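Local coordinates for periplasmic binding protein (Mycobacterium smegmatis, PDB 4MDY), which probably captures an iron-containing solute outside the cytoplasmic membrane and delivers it to an ABC transporter for import, at residues A[97-102]-A[143-148]. Numbering follows the deposited sequence.
Sequences PDLIVA and QAVFKN
Leu99 meets Ala144 and Val145 where a strand of a parallel sheet faces the end of a helix, a compact example of one strand side chain packing on both the last helical residue, Ala144, and the first beyond it, Val145. Just before the strand, Asp98 turns its carboxylate elsewhere, its two oxygens accepting from the backbone N-H groups of Gln31 and Arg32, which hold it against the chain just before strand 33-35. Leu99 then carries the contact. A chi1 of -175° swings its CG away from the backbone N and sends the branched end across the 8.5 Å between its own CA and that of Ala144; CD2 is the methyl that arrives. This one carbon lies 3.9 Å from Val145 CG1 and 4.2 Å from Ala144 CB, the leucine and valine side chains crossing at about a right angle. It also approaches Ala144 O at 4.2 Å, a buried carbonyl without a hydrogen-bonding partner. Ile26 and Val122 touch both Leu99 and Ala144, extending the apolar cluster.

Behind this lies a Schellman motif: Phe146, its C-prime residue with positive phi, donates from N to Gln143 O at 3.1 Å, and Lys147 N reaches back to the carbonyl of the residue just before Gln143. Lys147 is also N-cap of helix 148-168, which, as in related class III binding proteins, probably forms the rigid connection between the two lobes. Leu99 thus packs on the turn between helices 134-144 and 148-168.

Next, Ile100 pairs through its backbone with Pro120 and Val122 on the side of strand 121-123, while Leu99 and Val101 both bond to Val34 of strand 33-35, making strand 99-102 the middle one. The first bond of the Val101 side chain also points toward the helix end, but its CG2 stays 5.5 Å from Val145 CG1, while lying 4.0 Å from Leu99 CD2.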
ATOM      1  N   PRO A  97       3.544 -17.499  17.737  1.00 22.68           N
ATOM      2  CA  PRO A  97       2.338 -16.705  17.527  1.00 23.60           C
ATOM      3  C   PRO A  97       1.099 -17.566  17.698  1.00 23.31           C
ATOM      4  O   PRO A  97       1.207 -18.790  17.712  1.00 23.07           O
ATOM      5  CB  PRO A  97       2.478 -16.255  16.080  1.00 23.84           C
ATOM      6  CG  PRO A  97       3.248 -17.351  15.420  1.00 23.91           C
ATOM      7  CD  PRO A  97       4.153 -17.935  16.470  1.00 24.84           C
ATOM      8  N   ASP A  98      -0.058 -16.934  17.862  1.00 25.87           N
ATOM      9  CA  ASP A  98      -1.331 -17.649  17.740  1.00 25.35           C
ATOM     10  C   ASP A  98      -2.113 -17.225  16.486  1.00 23.65           C
ATOM     11  O   ASP A  98      -3.176 -17.763  16.208  1.00 23.71           O
ATOM     12  CB  ASP A  98      -2.172 -17.543  19.021  1.00 28.65           C
ATOM     13  CG  ASP A  98      -2.601 -16.120  19.355  1.00 29.32           C
ATOM     14  OD1 ASP A  98      -2.227 -15.163  18.636  1.00 31.79           O
ATOM     15  OD2 ASP A  98      -3.321 -15.956  20.372  1.00 27.93           O
ATOM     16  N   LEU A  99      -1.575 -16.261  15.734  1.00 22.17           N
ATOM     17  CA  LEU A  99      -2.099 -15.927  14.406  1.00 18.54           C
ATOM     18  C   LEU A  99      -0.978 -15.394  13.530  1.00 17.65           C
ATOM     19  O   LEU A  99      -0.187 -14.545  13.960  1.00 19.73           O
ATOM     20  CB  LEU A  99      -3.215 -14.883  14.484  1.00 17.76           C
ATOM     21  CG  LEU A  99      -3.910 -14.561  13.146  1.00 17.78           C
ATOM     22  CD1 LEU A  99      -4.753 -15.729  12.650  1.00 19.29           C
ATOM     23  CD2 LEU A  99      -4.794 -13.331  13.268  1.00 18.07           C
ATOM     24  N   ILE A 100      -0.916 -15.894  12.305  1.00 16.49           N
ATOM     25  CA  ILE A 100       0.046 -15.423  11.330  1.00 19.20           C
ATOM     26  C   ILE A 100      -0.721 -14.797  10.178  1.00 18.13           C
ATOM     27  O   ILE A 100      -1.503 -15.473   9.508  1.00 17.71           O
ATOM     28  CB  ILE A 100       0.942 -16.567  10.814  1.00 20.75           C
ATOM     29  CG1 ILE A 100       1.723 -17.195  11.979  1.00 20.22           C
ATOM     30  CG2 ILE A 100       1.923 -16.052   9.769  1.00 20.28           C
ATOM     31  CD1 ILE A 100       2.334 -18.540  11.647  1.00 21.15           C
ATOM     32  N   VAL A 101      -0.499 -13.509   9.954  1.00 17.40           N
ATOM     33  CA  VAL A 101      -1.128 -12.807   8.858  1.00 17.37           C
ATOM     34  C   VAL A 101      -0.140 -12.687   7.706  1.00 18.23           C
ATOM     35  O   VAL A 101       0.916 -12.041   7.835  1.00 21.28           O
ATOM     36  CB  VAL A 101      -1.628 -11.421   9.295  1.00 17.56           C
ATOM     37  CG1 VAL A 101      -2.325 -10.728   8.143  1.00 18.85           C
ATOM     38  CG2 VAL A 101      -2.577 -11.550  10.477  1.00 17.84           C
ATOM     39  N   ALA A 102      -0.488 -13.324   6.584  1.00 16.80           N
ATOM     40  CA  ALA A 102       0.381 -13.366   5.418  1.00 18.84           C
ATOM     41  C   ALA A 102      -0.411 -13.219   4.122  1.00 17.37           C
ATOM     42  O   ALA A 102      -0.414 -14.105   3.265  1.00 16.81           O
ATOM     43  CB  ALA A 102       1.206 -14.646   5.415  1.00 18.27           C
ATOM     44  N   GLN A 143     -11.772  -9.703   9.957  1.00 16.18           N
ATOM     45  CA  GLN A 143     -12.501 -10.919  10.333  1.00 15.22           C
ATOM     46  C   GLN A 143     -11.693 -11.788  11.293  1.00 15.09           C
ATOM     47  O   GLN A 143     -12.182 -12.185  12.351  1.00 13.94           O
ATOM     48  CB  GLN A 143     -12.885 -11.718   9.087  1.00 17.70           C
ATOM     49  CG  GLN A 143     -14.027 -11.083   8.321  1.00 20.16           C
ATOM     50  CD  GLN A 143     -14.258 -11.699   6.955  1.00 24.27           C
ATOM     51  OE1 GLN A 143     -13.940 -12.860   6.712  1.00 30.81           O
ATOM     52  NE2 GLN A 143     -14.821 -10.919   6.055  1.00 28.10           N
ATOM     53  N   ALA A 144     -10.441 -12.035  10.923  1.00 15.98           N
ATOM     54  CA  ALA A 144      -9.554 -12.919  11.675  1.00 16.22           C
ATOM     55  C   ALA A 144      -9.234 -12.432  13.091  1.00 17.26           C
ATOM     56  O   ALA A 144      -8.914 -13.248  13.969  1.00 17.98           O
ATOM     57  CB  ALA A 144      -8.263 -13.113  10.902  1.00 18.01           C
ATOM     58  N   VAL A 145      -9.294 -11.117  13.313  1.00 15.95           N
ATOM     59  CA  VAL A 145      -8.990 -10.557  14.637  1.00 17.04           C
ATOM     60  C   VAL A 145     -10.238 -10.092  15.386  1.00 18.19           C
ATOM     61  O   VAL A 145     -10.135  -9.412  16.412  1.00 18.71           O
ATOM     62  CB  VAL A 145      -7.917  -9.436  14.563  1.00 17.08           C
ATOM     63  CG1 VAL A 145      -6.687  -9.945  13.831  1.00 17.24           C
ATOM     64  CG2 VAL A 145      -8.441  -8.153  13.918  1.00 17.36           C
ATOM     65  N   PHE A 146     -11.408 -10.483  14.870  1.00 18.46           N
ATOM     66  CA  PHE A 146     -12.690 -10.299  15.546  1.00 17.20           C
ATOM     67  C   PHE A 146     -13.090  -8.821  15.660  1.00 15.83           C
ATOM     68  O   PHE A 146     -13.708  -8.413  16.639  1.00 16.89           O
ATOM     69  CB  PHE A 146     -12.677 -10.971  16.930  1.00 17.88           C
ATOM     70  CG  PHE A 146     -12.612 -12.475  16.888  1.00 18.94           C
ATOM     71  CD1 PHE A 146     -11.441 -13.138  16.539  1.00 20.40           C
ATOM     72  CD2 PHE A 146     -13.723 -13.234  17.244  1.00 19.60           C
ATOM     73  CE1 PHE A 146     -11.384 -14.522  16.513  1.00 20.60           C
ATOM     74  CE2 PHE A 146     -13.668 -14.621  17.223  1.00 20.71           C
ATOM     75  CZ  PHE A 146     -12.498 -15.267  16.858  1.00 20.76           C
ATOM     76  N   LYS A 147     -12.726  -8.031  14.653  1.00 16.14           N
ATOM     77  CA  LYS A 147     -12.995  -6.590  14.633  1.00 17.56           C
ATOM     78  C   LYS A 147     -13.468  -6.167  13.241  1.00 17.84           C
ATOM     79  O   LYS A 147     -13.106  -5.111  12.719  1.00 17.29           O
ATOM     80  CB  LYS A 147     -11.753  -5.812  15.077  1.00 19.17           C
ATOM     81  CG  LYS A 147     -11.281  -6.217  16.468  1.00 21.74           C
ATOM     82  CD  LYS A 147     -10.308  -5.238  17.084  1.00 24.49           C
ATOM     83  CE  LYS A 147      -9.635  -5.824  18.317  1.00 25.67           C
ATOM     84  NZ  LYS A 147      -8.749  -4.825  18.999  1.00 23.96           N
ATOM     85  N   ASN A 148     -14.294  -7.013  12.646  1.00 18.53           N
ATOM     86  CA  ASN A 148     -14.798  -6.754  11.303  1.00 19.67           C
ATOM     87  C   ASN A 148     -15.691  -5.516  11.212  1.00 17.40           C
ATOM     88  O   ASN A 148     -15.674  -4.826  10.195  1.00 18.32           O
ATOM     89  CB  ASN A 148     -15.506  -7.988  10.738  1.00 21.44           C
ATOM     90  CG  ASN A 148     -16.465  -8.611  11.730  1.00 24.68           C
ATOM     91  OD1 ASN A 148     -16.043  -9.264  12.691  1.00 22.51           O
ATOM     92  ND2 ASN A 148     -17.764  -8.412  11.506  1.00 27.98           N
TER